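Side-chain contact in acetyltransferase, GNAT family (Streptococcus agalactiae 2603V/R, PDB 2Q7B), which probably transfers an acetyl group to an amino group, as GNAT-family N-acetyltransferases do: residues Y30-A33 and Q34-L38. Residues are numbered along the deposited sequence; the frame is centred on the assembly and turned at random.
Sequences YHLA and QLVDL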
loop_
_atom_site.group_PDB
_atom_site.type_symbol
_atom_site.label_atom_id
_atom_site.label_comp_id
_atom_site.label_asym_id
_atom_site.label_seq_id
_atom_site.Cartn_x
_atom_site.Cartn_y
_atom_site.Cartn_z
ATOM N N TYR A 30 9.508 -2.419 -5.516
ATOM C CA TYR A 30 9.023 -3.788 -5.684
ATOM C C TYR A 30 8.836 -4.419 -4.307
ATOM O O TYR A 30 7.777 -4.986 -4.014
ATOM C CB TYR A 30 9.959 -4.593 -6.602
ATOM C CG TYR A 30 10.108 -3.925 -7.953
ATOM C CD1 TYR A 30 9.181 -4.143 -8.972
ATOM C CD2 TYR A 30 11.145 -3.027 -8.195
ATOM C CE1 TYR A 30 9.294 -3.504 -10.204
ATOM C CE2 TYR A 30 11.268 -2.377 -9.425
ATOM C CZ TYR A 30 10.340 -2.621 -10.422
ATOM O OH TYR A 30 10.471 -1.985 -11.639
ATOM N N HIS A 31 9.829 -4.272 -3.434
ATOM C CA HIS A 31 9.693 -4.804 -2.083
ATOM C C HIS A 31 8.624 -4.073 -1.279
ATOM O O HIS A 31 7.928 -4.680 -0.453
ATOM C CB HIS A 31 11.010 -4.718 -1.291
ATOM C CG HIS A 31 12.073 -5.636 -1.784
ATOM N ND1 HIS A 31 13.412 -5.441 -1.503
ATOM C CD2 HIS A 31 12.003 -6.736 -2.570
ATOM C CE1 HIS A 31 14.112 -6.407 -2.069
ATOM N NE2 HIS A 31 13.282 -7.199 -2.728
ATOM N N LEU A 32 8.504 -2.770 -1.504
ATOM C CA LEU A 32 7.535 -1.974 -0.776
ATOM C C LEU A 32 6.126 -2.442 -1.112
ATOM O O LEU A 32 5.300 -2.558 -0.227
ATOM C CB LEU A 32 7.718 -0.477 -1.051
ATOM C CG LEU A 32 6.743 0.477 -0.325
ATOM C CD1 LEU A 32 6.741 0.235 1.196
ATOM C CD2 LEU A 32 7.040 1.915 -0.629
ATOM N N ALA A 33 5.876 -2.729 -2.387
ATOM C CA ALA A 33 4.574 -3.243 -2.829
ATOM C C ALA A 33 4.277 -4.568 -2.156
ATOM O O ALA A 33 3.187 -4.774 -1.645
ATOM C CB ALA A 33 4.537 -3.397 -4.325
ATOM N N GLN A 34 5.268 -5.451 -2.145
ATOM C CA GLN A 34 5.159 -6.750 -1.509
ATOM C C GLN A 34 4.957 -6.630 -0.003
ATOM O O GLN A 34 4.233 -7.442 0.597
ATOM C CB GLN A 34 6.410 -7.575 -1.771
ATOM C CG GLN A 34 6.634 -7.985 -3.202
ATOM C CD GLN A 34 8.070 -8.381 -3.470
ATOM O OE1 GLN A 34 8.887 -8.450 -2.566
ATOM N NE2 GLN A 34 8.385 -8.630 -4.719
ATOM N N LEU A 35 5.613 -5.648 0.612
ATOM C CA LEU A 35 5.452 -5.401 2.053
ATOM C C LEU A 35 4.025 -4.980 2.371
ATOM O O LEU A 35 3.431 -5.461 3.323
ATOM C CB LEU A 35 6.408 -4.326 2.532
ATOM C CG LEU A 35 6.348 -3.910 4.005
ATOM C CD1 LEU A 35 6.546 -5.108 4.943
ATOM C CD2 LEU A 35 7.417 -2.880 4.225
ATOM N N VAL A 36 3.493 -4.057 1.571
ATOM C CA VAL A 36 2.108 -3.606 1.716
ATOM C C VAL A 36 1.136 -4.773 1.593
ATOM O O VAL A 36 0.194 -4.877 2.383
ATOM C CB VAL A 36 1.775 -2.472 0.705
ATOM C CG1 VAL A 36 0.278 -2.116 0.690
ATOM C CG2 VAL A 36 2.629 -1.235 1.015
ATOM N N ASP A 37 1.377 -5.683 0.637
ATOM C CA ASP A 37 0.526 -6.869 0.469
ATOM C C ASP A 37 0.604 -7.778 1.692
ATOM O O ASP A 37 -0.394 -8.333 2.107
ATOM C CB ASP A 37 0.882 -7.675 -0.796
ATOM C CG ASP A 37 0.530 -6.950 -2.100
ATOM O OD1 ASP A 37 -0.415 -6.114 -2.132
ATOM O OD2 ASP A 37 1.177 -7.272 -3.126
ATOM N N LEU A 38 1.793 -7.939 2.245
ATOM C CA LEU A 38 1.991 -8.760 3.455
ATOM C C LEU A 38 1.239 -8.191 4.641
ATOM O O LEU A 38 0.525 -8.901 5.342
ATOM C CB LEU A 38 3.489 -8.847 3.784
ATOM C CG LEU A 38 3.888 -9.435 5.146
ATOM C CD1 LEU A 38 3.477 -10.900 5.281
ATOM C CD2 LEU A 38 5.343 -9.308 5.319
#
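H31 and Q34 meet one turn apart on helix 29-46, where the Q34 carboxamide oxygen OE1 makes a contact of 3.6 Å with H31 CD2, at the edge of the imidazole and near its plane. Ring and amide planes are turned 47° apart. In Q34, chi1 of -67° sets CG beside the backbone N and 3.3 Å from Y30 O, and the extended chain beyond it carries the carboxamide to the ring edge. That carbonyl already accepts the Q34 backbone N at 3.2 Å, the first of four i to i+4 bonds here; L35 N to H31 O is the shortest at 2.7 Å. The polar end of Q34 is tied to the sheet, since the hydrogen bond of OE1 is with the backbone N of V82, in strand 81-90. This is the first long helix of the GNAT fold, following strand 20-24 and laid on the central mixed sheet: H31 faces I75 and L77, L35 packs on F73 and S85. Round the helix from this face, V36 packs on F60 of its own chain, with CG2 3.2 Å from L32 O, whereas the apolar ends are spaced more widely, L32 CD1 standing 4.4 Å from both L35 CD2 and V36 CG2. Y30 is looser still: it is exposed and modelled in two conformers, its ring leaving the next turn, though the residue still packs on D57 of the second subunit. F60 of that subunit packs on L32 and A33. D37 is only partly exposed: OD1 accepts the backbone N of M53 of the second subunit and OD2 that of its A54, so two N-H groups hold the carboxylate at the dimer interface.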